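Local coordinates for protein DNA polymerase sliding clamp (Archaeoglobus fulgidus, PDB 1RWZ) that probably forms, as a homotrimer, a ring around DNA that tethers the polymerase and other proteins to it during replication, at residues L21-H35 against V39-K53. Sequence-based numbering, arbitrary orientation.
Sequences LVSEARIHFLEKGLH and VDPANVAMVIVDIPK
H35 and D50 form a non-hydrogen-bonded pair in the antiparallel β-hairpin of strands 33-39 and 45-52, within the N-terminal domain of the PCNA fold, in an antiparallel sheet that runs on through strand 232-238 into the C-terminal domain. Their side chains run alongside each other and point the same way. With its CG anti to the backbone N (chi1 177°), H35 brings the ring edge to the carboxylate, and ND1 donates to D50 OD2 over 2.8 Å. The oxygen lies near the ring plane but is met from above its own carboxylate plane, the two planes being 33° apart. NE2 is hydrogen-bonded to R37 NE, so the imidazole is held at both nitrogens. I48 CG2 packs against H35 CE1 at 3.6 Å.

On the opposite face, L34 and I51 lie side by side, CB to CB 4.1 Å, and I51 and V49 extend this apolar layer to helix 8-19. Paired backbone bonds between L34 and I51 set the register.

Farther along, L21 crosses D40 obliquely and lays CD1 3.8 Å from V47 CB. Just beyond the D40 turn, V44 N meets OD2 on its syn lone pair at 2.8 Å and A45 N from above the carboxylate plane, while OD1 is hydrogen-bonded to Y197 OH.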
loop_
_atom_site.group_PDB
_atom_site.type_symbol
_atom_site.label_atom_id
_atom_site.label_comp_id
_atom_site.label_asym_id
_atom_site.label_seq_id
_atom_site.Cartn_x
_atom_site.Cartn_y
_atom_site.Cartn_z
ATOM N N LEU A 21 15.907 16.761 -7.411
ATOM C CA LEU A 21 16.923 17.755 -7.074
ATOM C C LEU A 21 16.480 19.211 -7.170
ATOM O O LEU A 21 16.884 20.028 -6.345
ATOM C CB LEU A 21 18.169 17.569 -7.953
ATOM C CG LEU A 21 18.934 16.247 -7.857
ATOM C CD1 LEU A 21 20.225 16.367 -8.664
ATOM C CD2 LEU A 21 19.244 15.914 -6.405
ATOM N N VAL A 22 15.664 19.544 -8.169
ATOM C CA VAL A 22 15.219 20.927 -8.352
ATOM C C VAL A 22 13.723 21.067 -8.633
ATOM O O VAL A 22 13.074 20.123 -9.083
ATOM C CB VAL A 22 15.994 21.614 -9.505
ATOM C CG1 VAL A 22 17.487 21.675 -9.171
ATOM C CG2 VAL A 22 15.779 20.856 -10.808
ATOM N N SER A 23 13.184 22.257 -8.380
ATOM C CA SER A 23 11.764 22.507 -8.598
ATOM C C SER A 23 11.494 23.198 -9.931
ATOM O O SER A 23 10.345 23.294 -10.367
ATOM C CB SER A 23 11.197 23.345 -7.449
ATOM O OG SER A 23 11.828 24.607 -7.386
ATOM N N GLU A 24 12.553 23.686 -10.568
ATOM C CA GLU A 24 12.455 24.349 -11.865
ATOM C C GLU A 24 13.639 23.871 -12.684
ATOM O O GLU A 24 14.691 23.557 -12.127
ATOM C CB GLU A 24 12.568 25.867 -11.735
ATOM C CG GLU A 24 11.695 26.509 -10.686
ATOM C CD GLU A 24 11.867 28.011 -10.673
ATOM O OE1 GLU A 24 13.029 28.471 -10.626
ATOM O OE2 GLU A 24 10.848 28.732 -10.713
ATOM N N ALA A 25 13.488 23.839 -14.001
ATOM C CA ALA A 25 14.582 23.391 -14.846
ATOM C C ALA A 25 14.433 23.815 -16.293
ATOM O O ALA A 25 13.323 24.049 -16.777
ATOM C CB ALA A 25 14.706 21.870 -14.765
ATOM N N ARG A 26 15.566 23.928 -16.981
ATOM C CA ARG A 26 15.564 24.278 -18.391
ATOM C C ARG A 26 15.507 22.965 -19.155
ATOM O O ARG A 26 16.295 22.059 -18.888
ATOM C CB ARG A 26 16.851 25.002 -18.795
ATOM C CG ARG A 26 16.991 26.436 -18.313
ATOM C CD ARG A 26 18.128 27.116 -19.079
ATOM N NE ARG A 26 18.498 28.412 -18.517
ATOM C CZ ARG A 26 18.970 28.579 -17.286
ATOM N NH1 ARG A 26 19.126 27.530 -16.493
ATOM N NH2 ARG A 26 19.289 29.791 -16.852
ATOM N N ILE A 27 14.577 22.862 -20.095
ATOM C CA ILE A 27 14.448 21.657 -20.906
ATOM C C ILE A 27 14.803 22.026 -22.336
ATOM O O ILE A 27 14.184 22.909 -22.928
ATOM C CB ILE A 27 13.011 21.102 -20.887
ATOM C CG1 ILE A 27 12.561 20.863 -19.444
ATOM C CG2 ILE A 27 12.947 19.819 -21.710
ATOM C CD1 ILE A 27 13.450 19.945 -18.659
ATOM N N HIS A 28 15.804 21.350 -22.885
ATOM C CA HIS A 28 16.252 21.618 -24.241
ATOM C C HIS A 28 15.722 20.587 -25.221
ATOM O O HIS A 28 15.904 19.384 -25.026
ATOM C CB HIS A 28 17.783 21.589 -24.310
ATOM C CG HIS A 28 18.456 22.512 -23.343
ATOM N ND1 HIS A 28 18.654 23.851 -23.604
ATOM C CD2 HIS A 28 18.964 22.291 -22.107
ATOM C CE1 HIS A 28 19.253 24.416 -22.570
ATOM N NE2 HIS A 28 19.451 23.491 -21.649
ATOM N N PHE A 29 15.055 21.059 -26.267
ATOM C CA PHE A 29 14.570 20.169 -27.305
ATOM C C PHE A 29 15.557 20.360 -28.445
ATOM O O PHE A 29 15.490 21.342 -29.192
ATOM C CB PHE A 29 13.154 20.537 -27.740
ATOM C CG PHE A 29 12.103 20.123 -26.755
ATOM C CD1 PHE A 29 11.800 20.925 -25.660
ATOM C CD2 PHE A 29 11.446 18.905 -26.897
ATOM C CE1 PHE A 29 10.855 20.519 -24.718
ATOM C CE2 PHE A 29 10.500 18.489 -25.961
ATOM C CZ PHE A 29 10.204 19.296 -24.870
ATOM N N LEU A 30 16.494 19.425 -28.550
ATOM C CA LEU A 30 17.535 19.478 -29.570
ATOM C C LEU A 30 17.207 18.564 -30.738
ATOM O O LEU A 30 16.329 17.713 -30.642
ATOM C CB LEU A 30 18.872 19.061 -28.956
ATOM C CG LEU A 30 19.239 19.727 -27.626
ATOM C CD1 LEU A 30 20.524 19.112 -27.099
ATOM C CD2 LEU A 30 19.391 21.229 -27.815
ATOM N N GLU A 31 17.918 18.736 -31.846
ATOM C CA GLU A 31 17.675 17.898 -33.008
ATOM C C GLU A 31 17.865 16.424 -32.652
ATOM O O GLU A 31 17.134 15.561 -33.141
ATOM C CB GLU A 31 18.618 18.283 -34.152
ATOM C CG GLU A 31 18.327 19.652 -34.755
ATOM C CD GLU A 31 16.977 19.718 -35.461
ATOM O OE1 GLU A 31 16.568 20.834 -35.853
ATOM O OE2 GLU A 31 16.323 18.665 -35.629
ATOM N N LYS A 32 18.829 16.150 -31.780
ATOM C CA LYS A 32 19.135 14.782 -31.371
ATOM C C LYS A 32 18.217 14.228 -30.279
ATOM O O LYS A 32 18.213 13.021 -30.019
ATOM C CB LYS A 32 20.593 14.699 -30.903
ATOM C CG LYS A 32 20.866 15.376 -29.562
ATOM C CD LYS A 32 22.136 16.233 -29.592
ATOM C CE LYS A 32 21.856 17.670 -30.057
ATOM N NZ LYS A 32 21.261 17.775 -31.424
ATOM N N GLY A 33 17.444 15.104 -29.640
ATOM C CA GLY A 33 16.541 14.656 -28.590
ATOM C C GLY A 33 16.418 15.643 -27.442
ATOM O O GLY A 33 16.864 16.788 -27.542
ATOM N N LEU A 34 15.812 15.197 -26.346
ATOM C CA LEU A 34 15.620 16.045 -25.176
ATOM C C LEU A 34 16.803 15.974 -24.217
ATOM O O LEU A 34 17.356 14.902 -23.968
ATOM C CB LEU A 34 14.327 15.639 -24.455
ATOM C CG LEU A 34 13.894 16.403 -23.198
ATOM C CD1 LEU A 34 12.394 16.235 -23.008
ATOM C CD2 LEU A 34 14.651 15.896 -21.976
ATOM N N HIS A 35 17.193 17.130 -23.686
ATOM C CA HIS A 35 18.300 17.209 -22.743
ATOM C C HIS A 35 17.962 18.171 -21.611
ATOM O O HIS A 35 17.336 19.203 -21.839
ATOM C CB HIS A 35 19.568 17.705 -23.444
ATOM C CG HIS A 35 20.733 17.886 -22.520
ATOM N ND1 HIS A 35 21.473 16.828 -22.035
ATOM C CD2 HIS A 35 21.255 19.000 -21.952
ATOM C CE1 HIS A 35 22.399 17.282 -21.210
ATOM N NE2 HIS A 35 22.288 18.596 -21.141
ATOM N N VAL A 39 21.609 21.124 -10.875
ATOM C CA VAL A 39 22.326 20.830 -9.641
ATOM C C VAL A 39 21.394 21.190 -8.490
ATOM O O VAL A 39 20.627 22.147 -8.597
ATOM C CB VAL A 39 23.612 21.672 -9.532
ATOM C CG1 VAL A 39 24.371 21.301 -8.275
ATOM C CG2 VAL A 39 24.469 21.453 -10.758
ATOM N N ASP A 40 21.445 20.436 -7.398
ATOM C CA ASP A 40 20.559 20.726 -6.278
ATOM C C ASP A 40 20.997 21.973 -5.514
ATOM O O ASP A 40 22.094 22.490 -5.734
ATOM C CB ASP A 40 20.437 19.518 -5.336
ATOM C CG ASP A 40 21.648 19.325 -4.443
ATOM O OD1 ASP A 40 21.459 18.776 -3.339
ATOM O OD2 ASP A 40 22.772 19.699 -4.836
ATOM N N PRO A 41 20.125 22.489 -4.629
ATOM C CA PRO A 41 20.413 23.687 -3.830
ATOM C C PRO A 41 21.724 23.619 -3.049
ATOM O O PRO A 41 22.462 24.601 -2.981
ATOM C CB PRO A 41 19.198 23.787 -2.912
ATOM C CG PRO A 41 18.093 23.246 -3.772
ATOM C CD PRO A 41 18.746 22.024 -4.387
ATOM N N ALA A 42 22.010 22.461 -2.465
ATOM C CA ALA A 42 23.230 22.287 -1.682
ATOM C C ALA A 42 24.485 22.080 -2.531
ATOM O O ALA A 42 25.596 22.032 -1.997
ATOM C CB ALA A 42 23.058 21.121 -0.720
ATOM N N ASN A 43 24.313 21.959 -3.847
ATOM C CA ASN A 43 25.438 21.745 -4.757
ATOM C C ASN A 43 26.210 20.480 -4.399
ATOM O O ASN A 43 27.440 20.432 -4.483
ATOM C CB ASN A 43 26.377 22.950 -4.734
ATOM C CG ASN A 43 25.866 24.097 -5.576
ATOM O OD1 ASN A 43 26.136 24.170 -6.776
ATOM N ND2 ASN A 43 25.105 24.990 -4.957
ATOM N N VAL A 44 25.471 19.452 -4.004
ATOM C CA VAL A 44 26.063 18.177 -3.629
ATOM C C VAL A 44 25.815 17.145 -4.725
ATOM O O VAL A 44 26.584 16.199 -4.885
ATOM C CB VAL A 44 25.456 17.672 -2.303
ATOM C CG1 VAL A 44 26.010 16.305 -1.955
ATOM C CG2 VAL A 44 25.759 18.668 -1.180
ATOM N N ALA A 45 24.746 17.342 -5.488
ATOM C CA ALA A 45 24.398 16.411 -6.559
ATOM C C ALA A 45 23.916 17.115 -7.818
ATOM O O ALA A 45 23.358 18.213 -7.760
ATOM C CB ALA A 45 23.329 15.447 -6.063
ATOM N N MET A 46 24.136 16.469 -8.959
ATOM C CA MET A 46 23.720 16.993 -10.249
ATOM C C MET A 46 22.992 15.874 -10.989
ATOM O O MET A 46 23.246 14.696 -10.741
ATOM C CB MET A 46 24.946 17.431 -11.061
ATOM C CG MET A 46 24.640 18.004 -12.447
ATOM S SD MET A 46 26.131 18.344 -13.443
ATOM C CE MET A 46 26.571 19.975 -12.887
ATOM N N VAL A 47 22.079 16.247 -11.876
ATOM C CA VAL A 47 21.354 15.264 -12.677
ATOM C C VAL A 47 21.445 15.695 -14.137
ATOM O O VAL A 47 21.342 16.880 -14.458
ATOM C CB VAL A 47 19.864 15.144 -12.244
ATOM C CG1 VAL A 47 19.135 16.464 -12.451
ATOM C CG2 VAL A 47 19.186 14.011 -13.032
ATOM N N ILE A 48 21.676 14.730 -15.018
ATOM C CA ILE A 48 21.788 15.004 -16.439
ATOM C C ILE A 48 20.861 14.010 -17.122
ATOM O O ILE A 48 21.063 12.803 -17.010
ATOM C CB ILE A 48 23.216 14.765 -16.948
ATOM C CG1 ILE A 48 24.221 15.563 -16.104
ATOM C CG2 ILE A 48 23.307 15.159 -18.417
ATOM C CD1 ILE A 48 25.672 15.146 -16.318
ATOM N N VAL A 49 19.850 14.528 -17.811
ATOM C CA VAL A 49 18.871 13.695 -18.500
ATOM C C VAL A 49 18.979 13.824 -20.013
ATOM O O VAL A 49 19.046 14.927 -20.555
ATOM C CB VAL A 49 17.422 14.075 -18.099
ATOM C CG1 VAL A 49 16.421 13.276 -18.932
ATOM C CG2 VAL A 49 17.197 13.812 -16.619
ATOM N N ASP A 50 18.990 12.683 -20.690
ATOM C CA ASP A 50 19.047 12.653 -22.138
ATOM C C ASP A 50 18.047 11.637 -22.669
ATOM O O ASP A 50 18.085 10.468 -22.284
ATOM C CB ASP A 50 20.448 12.270 -22.634
ATOM C CG ASP A 50 21.441 13.415 -22.533
ATOM O OD1 ASP A 50 22.328 13.364 -21.656
ATOM O OD2 ASP A 50 21.329 14.369 -23.334
ATOM N N ILE A 51 17.138 12.095 -23.524
ATOM C CA ILE A 51 16.168 11.206 -24.157
ATOM C C ILE A 51 16.381 11.358 -25.660
ATOM O O ILE A 51 15.937 12.336 -26.264
ATOM C CB ILE A 51 14.702 11.581 -23.851
ATOM C CG1 ILE A 51 14.472 11.691 -22.346
ATOM C CG2 ILE A 51 13.776 10.496 -24.427
ATOM C CD1 ILE A 51 13.027 12.042 -21.982
ATOM N N PRO A 52 17.083 10.399 -26.285
ATOM C CA PRO A 52 17.341 10.456 -27.729
ATOM C C PRO A 52 16.023 10.535 -28.496
ATOM O O PRO A 52 15.014 9.972 -28.068
ATOM C CB PRO A 52 18.079 9.145 -28.001
ATOM C CG PRO A 52 18.752 8.852 -26.693
ATOM C CD PRO A 52 17.681 9.191 -25.689
ATOM N N LYS A 53 16.030 11.222 -29.632
ATOM C CA LYS A 53 14.817 11.361 -30.428
ATOM C C LYS A 53 14.156 10.025 -30.747
ATOM O O LYS A 53 12.932 9.936 -30.799
ATOM C CB LYS A 53 15.115 12.107 -31.730
ATOM C CG LYS A 53 16.109 11.412 -32.640
ATOM C CD LYS A 53 16.342 12.229 -33.905
ATOM C CE LYS A 53 17.327 11.534 -34.832
ATOM N NZ LYS A 53 17.574 12.323 -36.070
HETATM O O HOH W 1 19.619 14.214 -25.941
#